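Local atomic coordinates of probable chitinase A (PDB entry 4TX8), a protein that probably hydrolyses chitin as a family 18 glycoside hydrolase, pairing a small carbohydrate-binding module with a TIM-barrel catalytic domain. Residues F104-L109 with Y388-G393; A131-I136 with W397-D402; G297-P302 with A313-G318; L370-T375 with V382-A387. All coordinates share one frame; numbering follows the deposited sequence.

Contact 1 (F104-L109 with Y388-G393)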
loop_
_atom_site.group_PDB
_atom_site.type_symbol
_atom_site.label_atom_id
_atom_site.label_comp_id
_atom_site.label_asym_id
_atom_site.label_seq_id
_atom_site.Cartn_x
_atom_site.Cartn_y
_atom_site.Cartn_z
ATOM N N PHE A 104 -10.157 10.103 -7.654
ATOM C CA PHE A 104 -8.962 9.436 -8.167
ATOM C C PHE A 104 -9.388 8.169 -8.907
ATOM O O PHE A 104 -10.580 7.869 -8.963
ATOM C CB PHE A 104 -7.948 9.146 -7.044
ATOM C CG PHE A 104 -8.440 8.208 -5.971
ATOM C CD1 PHE A 104 -9.382 8.615 -5.039
ATOM C CD2 PHE A 104 -7.920 6.925 -5.869
ATOM C CE1 PHE A 104 -9.816 7.753 -4.045
ATOM C CE2 PHE A 104 -8.345 6.058 -4.876
ATOM C CZ PHE A 104 -9.297 6.472 -3.964
ATOM N N ALA A 105 -8.428 7.458 -9.500
ATOM C CA ALA A 105 -8.728 6.353 -10.418
ATOM C C ALA A 105 -9.793 5.409 -9.868
ATOM O O ALA A 105 -9.640 4.859 -8.776
ATOM C CB ALA A 105 -7.454 5.575 -10.745
ATOM N N LYS A 106 -10.877 5.252 -10.626
ATOM C CA LYS A 106 -12.005 4.414 -10.225
ATOM C C LYS A 106 -11.535 3.015 -9.850
ATOM O O LYS A 106 -11.916 2.476 -8.813
ATOM C CB LYS A 106 -13.046 4.338 -11.346
ATOM C CG LYS A 106 -14.290 3.540 -10.981
ATOM C CD LYS A 106 -15.244 3.419 -12.162
ATOM C CE LYS A 106 -16.508 2.659 -11.780
ATOM N NZ LYS A 106 -17.388 2.401 -12.957
ATOM N N HIS A 107 -10.694 2.438 -10.700
ATOM C CA HIS A 107 -10.056 1.169 -10.395
ATOM C C HIS A 107 -8.558 1.406 -10.292
ATOM O O HIS A 107 -7.850 1.451 -11.297
ATOM C CB HIS A 107 -10.400 0.124 -11.453
ATOM C CG HIS A 107 -11.872 -0.082 -11.622
ATOM N ND1 HIS A 107 -12.503 -0.003 -12.845
ATOM C CD2 HIS A 107 -12.844 -0.344 -10.715
ATOM C CE1 HIS A 107 -13.797 -0.214 -12.686
ATOM N NE2 HIS A 107 -14.030 -0.424 -11.402
ATOM N N ALA A 108 -8.090 1.569 -9.060
ATOM C CA ALA A 108 -6.757 2.097 -8.810
ATOM C C ALA A 108 -5.731 1.024 -8.477
ATOM O O ALA A 108 -6.050 0.012 -7.849
ATOM C CB ALA A 108 -6.815 3.122 -7.683
ATOM N N LEU A 109 -4.500 1.257 -8.919
ATOM C CA LEU A 109 -3.346 0.507 -8.444
ATOM C C LEU A 109 -2.594 1.411 -7.474
ATOM O O LEU A 109 -2.077 2.459 -7.865
ATOM C CB LEU A 109 -2.437 0.077 -9.600
ATOM C CG LEU A 109 -1.603 -1.210 -9.483
ATOM C CD1 LEU A 109 -0.287 -1.069 -10.238
ATOM C CD2 LEU A 109 -1.356 -1.653 -8.045
ATOM N N TYR A 388 -19.853 -5.529 -7.331
ATOM C CA TYR A 388 -19.400 -4.196 -6.953
ATOM C C TYR A 388 -18.617 -3.563 -8.091
ATOM O O TYR A 388 -17.384 -3.615 -8.100
ATOM C CB TYR A 388 -18.529 -4.238 -5.698
ATOM C CG TYR A 388 -19.109 -5.037 -4.559
ATOM C CD1 TYR A 388 -20.290 -4.647 -3.940
ATOM C CD2 TYR A 388 -18.466 -6.173 -4.093
ATOM C CE1 TYR A 388 -20.816 -5.376 -2.894
ATOM C CE2 TYR A 388 -18.983 -6.905 -3.051
ATOM C CZ TYR A 388 -20.154 -6.503 -2.455
ATOM O OH TYR A 388 -20.663 -7.238 -1.418
ATOM N N PRO A 389 -19.326 -2.960 -9.055
ATOM C CA PRO A 389 -18.658 -2.353 -10.212
ATOM C C PRO A 389 -17.714 -1.208 -9.834
ATOM O O PRO A 389 -16.831 -0.874 -10.624
ATOM C CB PRO A 389 -19.827 -1.843 -11.070
ATOM C CG PRO A 389 -21.003 -1.777 -10.143
ATOM C CD PRO A 389 -20.795 -2.870 -9.147
ATOM N N ALA A 390 -17.883 -0.633 -8.646
ATOM C CA ALA A 390 -17.043 0.483 -8.223
ATOM C C ALA A 390 -15.983 0.091 -7.189
ATOM O O ALA A 390 -15.425 0.963 -6.524
ATOM C CB ALA A 390 -17.909 1.610 -7.674
ATOM N N PHE A 391 -15.706 -1.205 -7.052
ATOM C CA PHE A 391 -14.636 -1.664 -6.164
ATOM C C PHE A 391 -13.334 -0.946 -6.522
ATOM O O PHE A 391 -12.958 -0.896 -7.691
ATOM C CB PHE A 391 -14.458 -3.183 -6.254
ATOM C CG PHE A 391 -13.458 -3.733 -5.276
ATOM C CD1 PHE A 391 -13.805 -3.935 -3.950
ATOM C CD2 PHE A 391 -12.167 -4.039 -5.680
ATOM C CE1 PHE A 391 -12.883 -4.434 -3.044
ATOM C CE2 PHE A 391 -11.239 -4.540 -4.779
ATOM C CZ PHE A 391 -11.599 -4.737 -3.460
ATOM N N ARG A 392 -12.664 -0.380 -5.520
ATOM C CA ARG A 392 -11.571 0.562 -5.771
ATOM C C ARG A 392 -10.323 -0.085 -6.376
ATOM O O ARG A 392 -9.707 0.486 -7.274
ATOM C CB ARG A 392 -11.195 1.300 -4.485
ATOM C CG ARG A 392 -10.149 2.397 -4.687
ATOM C CD ARG A 392 -10.632 3.481 -5.658
ATOM N NE ARG A 392 -11.667 4.330 -5.071
ATOM C CZ ARG A 392 -12.072 5.488 -5.584
ATOM N NH1 ARG A 392 -11.530 5.949 -6.705
ATOM N NH2 ARG A 392 -13.020 6.192 -4.978
ATOM N N GLY A 393 -9.934 -1.262 -5.892
ATOM C CA GLY A 393 -8.852 -1.984 -6.540
ATOM C C GLY A 393 -7.807 -2.672 -5.678
ATOM O O GLY A 393 -8.132 -3.455 -4.781
HETATM O O HOH W 1 -12.849 8.866 -6.795
HETATM O O HOH W 2 -14.051 3.252 -7.333
#

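Contact 2 (A131-I136 with W397-D402)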
loop_
_atom_site.group_PDB
_atom_site.type_symbol
_atom_site.label_atom_id
_atom_site.label_comp_id
_atom_site.label_asym_id
_atom_site.label_seq_id
_atom_site.Cartn_x
_atom_site.Cartn_y
_atom_site.Cartn_z
ATOM N N ALA A 131 3.591 4.728 -15.276
ATOM C CA ALA A 131 2.225 5.208 -15.455
ATOM C C ALA A 131 1.168 4.220 -14.960
ATOM O O ALA A 131 0.001 4.581 -14.830
ATOM C CB ALA A 131 1.982 5.541 -16.921
ATOM N N ASP A 132 1.570 2.981 -14.686
ATOM C CA ASP A 132 0.628 1.964 -14.216
ATOM C C ASP A 132 0.149 2.221 -12.787
ATOM O O ASP A 132 -0.850 1.652 -12.351
ATOM C CB ASP A 132 1.253 0.568 -14.300
ATOM C CG ASP A 132 1.262 0.014 -15.711
ATOM O OD1 ASP A 132 0.344 0.349 -16.490
ATOM O OD2 ASP A 132 2.186 -0.764 -16.037
ATOM N N TRP A 133 0.864 3.070 -12.056
ATOM C CA TRP A 133 0.490 3.392 -10.682
ATOM C C TRP A 133 -0.469 4.582 -10.634
ATOM O O TRP A 133 -0.220 5.606 -11.261
ATOM C CB TRP A 133 1.738 3.679 -9.845
ATOM C CG TRP A 133 2.703 2.533 -9.830
ATOM C CD1 TRP A 133 3.822 2.389 -10.601
ATOM C CD2 TRP A 133 2.626 1.359 -9.013
ATOM N NE1 TRP A 133 4.450 1.200 -10.307
ATOM C CE2 TRP A 133 3.735 0.549 -9.336
ATOM C CE3 TRP A 133 1.728 0.913 -8.035
ATOM C CZ2 TRP A 133 3.969 -0.682 -8.720
ATOM C CZ3 TRP A 133 1.962 -0.309 -7.423
ATOM C CH2 TRP A 133 3.075 -1.090 -7.766
ATOM N N ASP A 134 -1.561 4.438 -9.888
ATOM C CA ASP A 134 -2.572 5.491 -9.795
ATOM C C ASP A 134 -2.439 6.292 -8.509
ATOM O O ASP A 134 -2.759 7.479 -8.471
ATOM C CB ASP A 134 -3.974 4.893 -9.887
ATOM C CG ASP A 134 -4.215 4.192 -11.203
ATOM O OD1 ASP A 134 -4.083 4.852 -12.255
ATOM O OD2 ASP A 134 -4.519 2.978 -11.188
ATOM N N VAL A 135 -1.989 5.632 -7.448
ATOM C CA VAL A 135 -1.709 6.319 -6.194
ATOM C C VAL A 135 -0.305 5.956 -5.738
ATOM O O VAL A 135 0.017 4.782 -5.548
ATOM C CB VAL A 135 -2.726 5.970 -5.088
ATOM C CG1 VAL A 135 -2.412 6.750 -3.821
ATOM C CG2 VAL A 135 -4.150 6.265 -5.554
ATOM N N ILE A 136 0.533 6.973 -5.591
ATOM C CA ILE A 136 1.910 6.784 -5.161
ATOM C C ILE A 136 2.041 7.160 -3.691
ATOM O O ILE A 136 1.912 8.328 -3.328
ATOM C CB ILE A 136 2.880 7.627 -6.007
ATOM C CG1 ILE A 136 2.688 7.319 -7.495
ATOM C CG2 ILE A 136 4.313 7.374 -5.581
ATOM C CD1 ILE A 136 3.342 8.323 -8.420
ATOM N N TRP A 397 2.771 -3.564 -1.569
ATOM C CA TRP A 397 4.149 -3.299 -1.202
ATOM C C TRP A 397 5.020 -4.110 -2.154
ATOM O O TRP A 397 5.037 -5.332 -2.054
ATOM C CB TRP A 397 4.423 -3.699 0.245
ATOM C CG TRP A 397 5.791 -3.338 0.727
ATOM C CD1 TRP A 397 6.913 -4.113 0.682
ATOM C CD2 TRP A 397 6.181 -2.101 1.334
ATOM N NE1 TRP A 397 7.981 -3.435 1.224
ATOM C CE2 TRP A 397 7.557 -2.195 1.629
ATOM C CE3 TRP A 397 5.500 -0.924 1.656
ATOM C CZ2 TRP A 397 8.264 -1.157 2.229
ATOM C CZ3 TRP A 397 6.207 0.110 2.253
ATOM C CH2 TRP A 397 7.573 -0.014 2.533
ATOM N N SER A 398 5.739 -3.468 -3.075
ATOM C CA SER A 398 5.837 -2.018 -3.187
ATOM C C SER A 398 6.169 -1.633 -4.622
ATOM O O SER A 398 6.476 -2.493 -5.447
ATOM C CB SER A 398 6.924 -1.477 -2.257
ATOM O OG SER A 398 8.196 -1.978 -2.649
ATOM N N ILE A 399 6.131 -0.335 -4.907
ATOM C CA ILE A 399 6.559 0.183 -6.200
ATOM C C ILE A 399 8.021 -0.182 -6.478
ATOM O O ILE A 399 8.366 -0.620 -7.579
ATOM C CB ILE A 399 6.371 1.715 -6.269
ATOM C CG1 ILE A 399 4.880 2.063 -6.171
ATOM C CG2 ILE A 399 6.987 2.283 -7.540
ATOM C CD1 ILE A 399 4.573 3.533 -6.361
ATOM N N ASN A 400 8.875 -0.025 -5.470
ATOM C CA ASN A 400 10.298 -0.321 -5.620
ATOM C C ASN A 400 10.590 -1.799 -5.854
ATOM O O ASN A 400 11.406 -2.142 -6.709
ATOM C CB ASN A 400 11.069 0.165 -4.398
ATOM C CG ASN A 400 11.137 1.674 -4.323
ATOM O OD1 ASN A 400 10.109 2.349 -4.279
ATOM N ND2 ASN A 400 12.351 2.216 -4.308
ATOM N N TRP A 401 9.938 -2.675 -5.097
ATOM C CA TRP A 401 10.147 -4.103 -5.299
ATOM C C TRP A 401 9.608 -4.528 -6.658
ATOM O O TRP A 401 10.210 -5.363 -7.333
ATOM C CB TRP A 401 9.506 -4.926 -4.180
ATOM C CG TRP A 401 10.404 -5.067 -2.995
ATOM C CD1 TRP A 401 10.196 -4.576 -1.741
ATOM C CD2 TRP A 401 11.677 -5.726 -2.963
ATOM N NE1 TRP A 401 11.254 -4.900 -0.924
ATOM C CE2 TRP A 401 12.178 -5.605 -1.651
ATOM C CE3 TRP A 401 12.439 -6.412 -3.915
ATOM C CZ2 TRP A 401 13.406 -6.140 -1.268
ATOM C CZ3 TRP A 401 13.662 -6.945 -3.530
ATOM C CH2 TRP A 401 14.131 -6.807 -2.220
ATOM N N ASP A 402 8.487 -3.940 -7.066
ATOM C CA ASP A 402 7.924 -4.233 -8.379
ATOM C C ASP A 402 8.877 -3.799 -9.490
ATOM O O ASP A 402 9.079 -4.520 -10.466
ATOM C CB ASP A 402 6.566 -3.553 -8.556
ATOM C CG ASP A 402 6.057 -3.641 -9.982
ATOM O OD1 ASP A 402 5.596 -4.731 -10.381
ATOM O OD2 ASP A 402 6.131 -2.626 -10.705
HETATM O O HOH W 3 7.185 -0.175 -10.245
#

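Contact 3 (G297-P302 with A313-G318)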
loop_
_atom_site.group_PDB
_atom_site.type_symbol
_atom_site.label_atom_id
_atom_site.label_comp_id
_atom_site.label_asym_id
_atom_site.label_seq_id
_atom_site.Cartn_x
_atom_site.Cartn_y
_atom_site.Cartn_z
ATOM N N GLY A 297 -1.142 -14.921 8.286
ATOM C CA GLY A 297 -1.843 -16.180 8.117
ATOM C C GLY A 297 -3.220 -15.997 7.507
ATOM O O GLY A 297 -3.519 -14.947 6.931
ATOM N N GLY A 298 -4.058 -17.020 7.648
ATOM C CA GLY A 298 -5.373 -17.041 7.033
ATOM C C GLY A 298 -6.378 -16.121 7.690
ATOM O O GLY A 298 -6.077 -15.444 8.671
ATOM N N LEU A 299 -7.591 -16.113 7.149
ATOM C CA LEU A 299 -8.621 -15.180 7.583
ATOM C C LEU A 299 -9.956 -15.875 7.818
ATOM O O LEU A 299 -10.462 -16.570 6.938
ATOM C CB LEU A 299 -8.790 -14.074 6.544
ATOM C CG LEU A 299 -9.863 -13.022 6.823
ATOM C CD1 LEU A 299 -9.492 -12.204 8.045
ATOM C CD2 LEU A 299 -10.049 -12.129 5.609
ATOM N N TYR A 300 -10.529 -15.682 9.002
ATOM C CA TYR A 300 -11.829 -16.268 9.311
ATOM C C TYR A 300 -12.947 -15.300 8.931
ATOM O O TYR A 300 -13.056 -14.207 9.490
ATOM C CB TYR A 300 -11.922 -16.641 10.793
ATOM C CG TYR A 300 -13.139 -17.479 11.153
ATOM C CD1 TYR A 300 -14.396 -16.898 11.298
ATOM C CD2 TYR A 300 -13.028 -18.848 11.356
ATOM C CE1 TYR A 300 -15.507 -17.655 11.628
ATOM C CE2 TYR A 300 -14.138 -19.617 11.687
ATOM C CZ TYR A 300 -15.374 -19.013 11.822
ATOM O OH TYR A 300 -16.481 -19.764 12.153
ATOM N N THR A 301 -13.772 -15.710 7.973
ATOM C CA THR A 301 -14.873 -14.882 7.492
ATOM C C THR A 301 -16.201 -15.608 7.686
ATOM O O THR A 301 -16.219 -16.815 7.928
ATOM C CB THR A 301 -14.701 -14.526 6.000
ATOM O OG1 THR A 301 -15.089 -15.645 5.192
ATOM C CG2 THR A 301 -13.259 -14.143 5.700
ATOM N N PRO A 302 -17.322 -14.875 7.590
ATOM C CA PRO A 302 -18.612 -15.569 7.677
ATOM C C PRO A 302 -19.025 -16.271 6.383
ATOM O O PRO A 302 -20.150 -16.756 6.300
ATOM C CB PRO A 302 -19.594 -14.439 8.007
ATOM C CG PRO A 302 -18.953 -13.211 7.477
ATOM C CD PRO A 302 -17.475 -13.410 7.652
ATOM N N ALA A 313 -7.415 -16.068 -3.669
ATOM C CA ALA A 313 -8.362 -15.078 -4.149
ATOM C C ALA A 313 -9.557 -14.987 -3.214
ATOM O O ALA A 313 -10.067 -13.900 -2.958
ATOM C CB ALA A 313 -8.815 -15.423 -5.552
ATOM N N ASP A 314 -10.004 -16.137 -2.717
ATOM C CA ASP A 314 -11.112 -16.190 -1.771
ATOM C C ASP A 314 -10.875 -15.282 -0.561
ATOM O O ASP A 314 -11.784 -14.557 -0.133
ATOM C CB ASP A 314 -11.349 -17.625 -1.296
ATOM C CG ASP A 314 -12.245 -18.426 -2.236
ATOM O OD1 ASP A 314 -12.954 -17.826 -3.075
ATOM O OD2 ASP A 314 -12.245 -19.671 -2.111
ATOM N N MET A 315 -9.659 -15.314 -0.017
ATOM C CA MET A 315 -9.333 -14.477 1.136
ATOM C C MET A 315 -9.416 -13.002 0.775
ATOM O O MET A 315 -9.911 -12.186 1.548
ATOM C CB MET A 315 -7.940 -14.818 1.676
ATOM C CG MET A 315 -7.467 -13.944 2.838
ATOM S SD MET A 315 -5.995 -14.526 3.673
ATOM C CE MET A 315 -5.682 -13.202 4.811
ATOM N N LEU A 316 -8.937 -12.667 -0.414
ATOM C CA LEU A 316 -9.005 -11.292 -0.885
ATOM C C LEU A 316 -10.459 -10.870 -1.077
ATOM O O LEU A 316 -10.860 -9.779 -0.675
ATOM C CB LEU A 316 -8.228 -11.123 -2.190
ATOM C CG LEU A 316 -6.749 -11.504 -2.146
ATOM C CD1 LEU A 316 -6.107 -11.253 -3.500
ATOM C CD2 LEU A 316 -6.019 -10.740 -1.048
ATOM N N VAL A 317 -11.247 -11.746 -1.688
ATOM C CA VAL A 317 -12.659 -11.465 -1.912
ATOM C C VAL A 317 -13.397 -11.409 -0.578
ATOM O O VAL A 317 -14.197 -10.502 -0.337
ATOM C CB VAL A 317 -13.310 -12.523 -2.828
ATOM C CG1 VAL A 317 -14.810 -12.277 -2.955
ATOM C CG2 VAL A 317 -12.650 -12.508 -4.199
ATOM N N GLY A 318 -13.110 -12.376 0.291
ATOM C CA GLY A 318 -13.748 -12.462 1.593
ATOM C C GLY A 318 -13.449 -11.276 2.492
ATOM O O GLY A 318 -14.356 -10.716 3.108
#

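Contact 4 (L370-T375 with V382-A387)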
loop_
_atom_site.group_PDB
_atom_site.type_symbol
_atom_site.label_atom_id
_atom_site.label_comp_id
_atom_site.label_asym_id
_atom_site.label_seq_id
_atom_site.Cartn_x
_atom_site.Cartn_y
_atom_site.Cartn_z
ATOM N N LEU A 370 -10.430 -9.609 -8.524
ATOM C CA LEU A 370 -11.002 -8.373 -9.051
ATOM C C LEU A 370 -12.283 -8.608 -9.848
ATOM O O LEU A 370 -13.306 -7.985 -9.577
ATOM C CB LEU A 370 -9.984 -7.641 -9.926
ATOM C CG LEU A 370 -8.858 -6.913 -9.192
ATOM C CD1 LEU A 370 -7.862 -6.339 -10.190
ATOM C CD2 LEU A 370 -9.424 -5.820 -8.294
ATOM N N THR A 371 -12.220 -9.498 -10.836
ATOM C CA THR A 371 -13.385 -9.777 -11.673
ATOM C C THR A 371 -14.524 -10.387 -10.859
ATOM O O THR A 371 -15.695 -10.124 -11.128
ATOM C CB THR A 371 -13.038 -10.721 -12.840
ATOM O OG1 THR A 371 -12.658 -12.006 -12.328
ATOM C CG2 THR A 371 -11.901 -10.144 -13.669
ATOM N N CYS A 372 -14.177 -11.199 -9.863
ATOM C CA CYS A 372 -15.173 -11.779 -8.969
ATOM C C CYS A 372 -15.899 -10.681 -8.205
ATOM O O CYS A 372 -17.128 -10.655 -8.153
ATOM C CB CYS A 372 -14.524 -12.762 -7.990
ATOM S SG CYS A 372 -15.644 -13.418 -6.725
ATOM N N LEU A 373 -15.131 -9.768 -7.619
ATOM C CA LEU A 373 -15.705 -8.659 -6.870
ATOM C C LEU A 373 -16.514 -7.715 -7.760
ATOM O O LEU A 373 -17.598 -7.279 -7.377
ATOM C CB LEU A 373 -14.601 -7.884 -6.145
ATOM C CG LEU A 373 -14.030 -8.535 -4.882
ATOM C CD1 LEU A 373 -12.704 -7.900 -4.483
ATOM C CD2 LEU A 373 -15.025 -8.443 -3.736
ATOM N N THR A 374 -16.000 -7.413 -8.950
ATOM C CA THR A 374 -16.619 -6.403 -9.807
ATOM C C THR A 374 -17.771 -6.918 -10.673
ATOM O O THR A 374 -18.715 -6.178 -10.942
ATOM C CB THR A 374 -15.582 -5.750 -10.750
ATOM O OG1 THR A 374 -14.948 -6.758 -11.547
ATOM C CG2 THR A 374 -14.526 -4.995 -9.949
ATOM N N THR A 375 -17.695 -8.168 -11.124
ATOM C CA THR A 375 -18.683 -8.680 -12.073
ATOM C C THR A 375 -19.255 -10.046 -11.707
ATOM O O THR A 375 -19.979 -10.642 -12.504
ATOM C CB THR A 375 -18.093 -8.801 -13.490
ATOM O OG1 THR A 375 -17.067 -9.801 -13.493
ATOM C CG2 THR A 375 -17.517 -7.473 -13.960
ATOM N N VAL A 382 -16.014 -18.363 -2.554
ATOM C CA VAL A 382 -16.499 -17.143 -1.919
ATOM C C VAL A 382 -17.016 -16.164 -2.969
ATOM O O VAL A 382 -16.279 -15.747 -3.864
ATOM C CB VAL A 382 -15.395 -16.471 -1.074
ATOM C CG1 VAL A 382 -15.876 -15.135 -0.527
ATOM C CG2 VAL A 382 -14.962 -17.393 0.056
ATOM N N LYS A 383 -18.289 -15.802 -2.847
ATOM C CA LYS A 383 -18.969 -14.989 -3.850
ATOM C C LYS A 383 -19.678 -13.799 -3.209
ATOM O O LYS A 383 -20.386 -13.962 -2.217
ATOM C CB LYS A 383 -19.984 -15.844 -4.616
ATOM C CG LYS A 383 -19.999 -15.631 -6.118
ATOM C CD LYS A 383 -21.240 -16.257 -6.741
ATOM C CE LYS A 383 -21.078 -16.444 -8.241
ATOM N NZ LYS A 383 -22.347 -16.885 -8.892
ATOM N N PRO A 384 -19.490 -12.597 -3.774
ATOM C CA PRO A 384 -20.225 -11.420 -3.298
ATOM C C PRO A 384 -21.731 -11.601 -3.467
ATOM O O PRO A 384 -22.154 -12.319 -4.374
ATOM C CB PRO A 384 -19.709 -10.289 -4.195
ATOM C CG PRO A 384 -18.416 -10.780 -4.735
ATOM C CD PRO A 384 -18.551 -12.264 -4.857
ATOM N N ALA A 385 -22.523 -10.973 -2.604
ATOM C CA ALA A 385 -23.977 -11.046 -2.715
ATOM C C ALA A 385 -24.424 -10.378 -4.010
ATOM O O ALA A 385 -25.215 -10.933 -4.773
ATOM C CB ALA A 385 -24.642 -10.394 -1.518
ATOM N N GLN A 386 -23.903 -9.181 -4.245
ATOM C CA GLN A 386 -24.108 -8.482 -5.505
ATOM C C GLN A 386 -22.761 -8.016 -6.040
ATOM O O GLN A 386 -21.783 -7.944 -5.297
ATOM C CB GLN A 386 -25.057 -7.297 -5.327
ATOM C CG GLN A 386 -24.707 -6.387 -4.157
ATOM C CD GLN A 386 -25.470 -5.074 -4.192
ATOM O OE1 GLN A 386 -25.715 -4.514 -5.260
ATOM N NE2 GLN A 386 -25.850 -4.578 -3.020
ATOM N N ALA A 387 -22.709 -7.710 -7.330
ATOM C CA ALA A 387 -21.484 -7.218 -7.940
ATOM C C ALA A 387 -21.146 -5.831 -7.411
ATOM O O ALA A 387 -22.039 -5.056 -7.065
ATOM C CB ALA A 387 -21.616 -7.196 -9.455
#

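Contact 1 (F104-L109 with Y388-G393)
Arg-392 lays its guanidinium flat on the ring of Phe-104. The planes lie within 9° of parallel, CZ of Arg-392 is 3.8 Å from the ring centroid, and NH1 sits over the middle of the face: a cation-pi stack. The arginine CB points away from 104-109. CG stands opposite the backbone N (chi1 -175°), and bends at chi2 and chi3 then curl the chain back to the ring.

The same group also bonds at its rim. NH1, in the guanidinium plane, donates to O of Ala-105 at 3.0 Å, arriving from above that carbonyl's plane. Water 1 accepts from both NH1 and N of Phe-104, while NE is taken by the carbonyl of Asp-343. Stack and bonds together fix the rotation of the guanidinium.

Backbone pairing brings in the fold. Ala-108 and Gly-393 form a parallel bridge where strands 108-114 and 393-397, the first and last of the TIM barrel, lie side by side and close it. N of Ala-108 gives a short bond, 2.6 Å, to O of Arg-392, which CA of His-107 also approaches at 3.2 Å in a C-H...O contact.

His-107 meets the type I turn 388-391 edge-on. Its NE2 donates in the ring plane to O of Pro-389 at 2.9 Å, nearly straight (166°), and beside it CD2 lies 3.1 Å from O of Phe-391. Above one face of that imidazole runs Lys-106, whose CE comes 3.7 Å from O of Pro-389. Water 2 donates to O of Lys-106 and to O of Ala-390, and lies over the guanidinium face turned from Phe-104.

Contact 2 (A131-I136 with W397-D402)
Just past the last strand of the TIM barrel, the first turn of helix 399-404 sets Ile-399 against Trp-133, which precedes strand 135-143. The turn opens after a cis peptide between Trp-397 and Ser-398. Family 18 chitinases typically have such a bond here, and by analogy Trp-397 probably lines the substrate cleft. Ser-398 is the N-cap: its OG accepts from N of Trp-401 at 3.1 Å and is also bonded to NE2 of His-114.

Ile-399 covers one face of the indole. CG1 stands 3.6 Å from the centroid of the six-membered ring of Trp-133, only 7° off the normal, a CH-pi contact. With CG1 opposite the carbonyl carbon (chi1 -64°), the two branches spread over the ring system: CG2 reaches NE1, and CD1 lies over CD2. The same CD1 also meets CG2 of Ile-136 at 3.9 Å, those two side chains crossing nearly at right angles.

Asp-402 comes to the indole edge, its carboxylate turned 81° from the ring and OD2 3.5 Å from CZ2 of Trp-133. Water 3 accepts from NE1 of Trp-133 (3.1 Å) and donates to O of Ile-399 (2.9 Å) and OD2 of Asp-402 (2.7 Å). Since OD2 also bonds Ser-410 and OD1 bonds N of Phe-409, the buried carboxylate is well supplied with partners, which is consistent with its being charged.

Contact 3 (G297-P302 with A313-G318)
Met-315 reaches from the first turn of helix 313-325 to Leu-299 and the two glycines before it. They belong to the beta-alpha connection of the TIM barrel that leaves strand 288-292, so the contact folds this long loop back onto the helix it leads into.

The methionine can be followed outward. CB is still 5.0 Å from CB of Leu-299 and does little. CG, placed opposite the backbone N (chi1 177°), comes within 3.9 Å of that same Leu-299 CB. From there the chain is fully stretched, with chi2 169° and chi3 175°, and runs along Leu-299 toward Gly-297. SD passes 4.0 Å from CB of Leu-299, and the terminal methyl CE touches both CB of Leu-299 at 3.7 Å and O of Gly-297 at 3.5 Å. That carbonyl oxygen already accepts a hydrogen bond from NE2 of His-258, whose side chain also touches both Leu-299 and Met-315.

Leu-299 crosses the methionine at about a right angle. Its CB points at the helix, and one branch, CD2, is turned toward the helix backbone, 4.1 Å from O of Met-315. The side-chain packing between Leu-299 and Met-315 is apolar, and both are buried. At the start of the helix, N of Ala-313 and N of Asp-314 make weak hydrogen bonds to a citrate, probably from the crystallisation liquor.

One turn further along, Gly-318 presents bare backbone to the loop. Thr-301 keeps OG1 for N of Tyr-303 and turns its methyl to the glycine: CG2 of Thr-301 lies 4.3 Å from C of Gly-318.

Contact 4 (L370-T375 with V382-A387)
Segment 382-387 closes obliquely on 370-375, from 7.1 Å between CA of Cys-372 and CA of Lys-383 to 5.2 Å between CA of Thr-375 and CA of Ala-387. Pro-384 and Ala-387 share most of the packing from segment 382-387. CD of Pro-384 lies 3.6 Å from SG of Cys-372, and its CG rests on the helix backbone, 3.7 Å from O of Cys-372 and 4.1 Å from CA of Leu-373, with CD2 of Leu-373 beside it.

The cysteine sulfur, opposite the backbone N (chi1 174°), lies 3.7 Å from O of Val-382 and is joined in a disulfide to Cys-379, which also touches Pro-384. The cross-link thus closes a short loop inside the beta-alpha-beta crossover that takes the chain from strand 345-350 through helix 363-375 to the parallel neighbour strand 393-397 of the TIM barrel.

Farther along, the methyl of Ala-387 packs against Thr-374 and Thr-375, its CB 3.4 Å from O of Thr-374. The two threonines turn their hydroxyls back onto the helix: OG1 of Thr-374 donates to O of Leu-370, and OG1 of Thr-375 to O of Thr-371, each at 2.8 Å. Both carbonyl oxygens also accept the ordinary helical N-H, and at Thr-371 the two donors arrive from opposite faces of the carbonyl plane.

How the contacts relate
From the N terminus, 104-109 comes first and is followed by nearly 280 residues before 388-393, where contact 1 brings the first barrel strand beside the last. Contact 2 opens next, at 131-136, and closes at 397-402, after contact 1 has closed, so the two loops cross. They meet where Leu-109 bonds Asp-134 and Val-135, at the start of the neighbouring strand 135-143. Within both long loops lie two short ones in series: contact 3 ties a beta-alpha loop to helix 313-325, and contact 4 folds the chain back on helix 363-375. Asp-314 to Val-382 joins contacts 3 and 4, while Leu-373 to Tyr-388 leads from contact 4 into the barrel closure of contact 1.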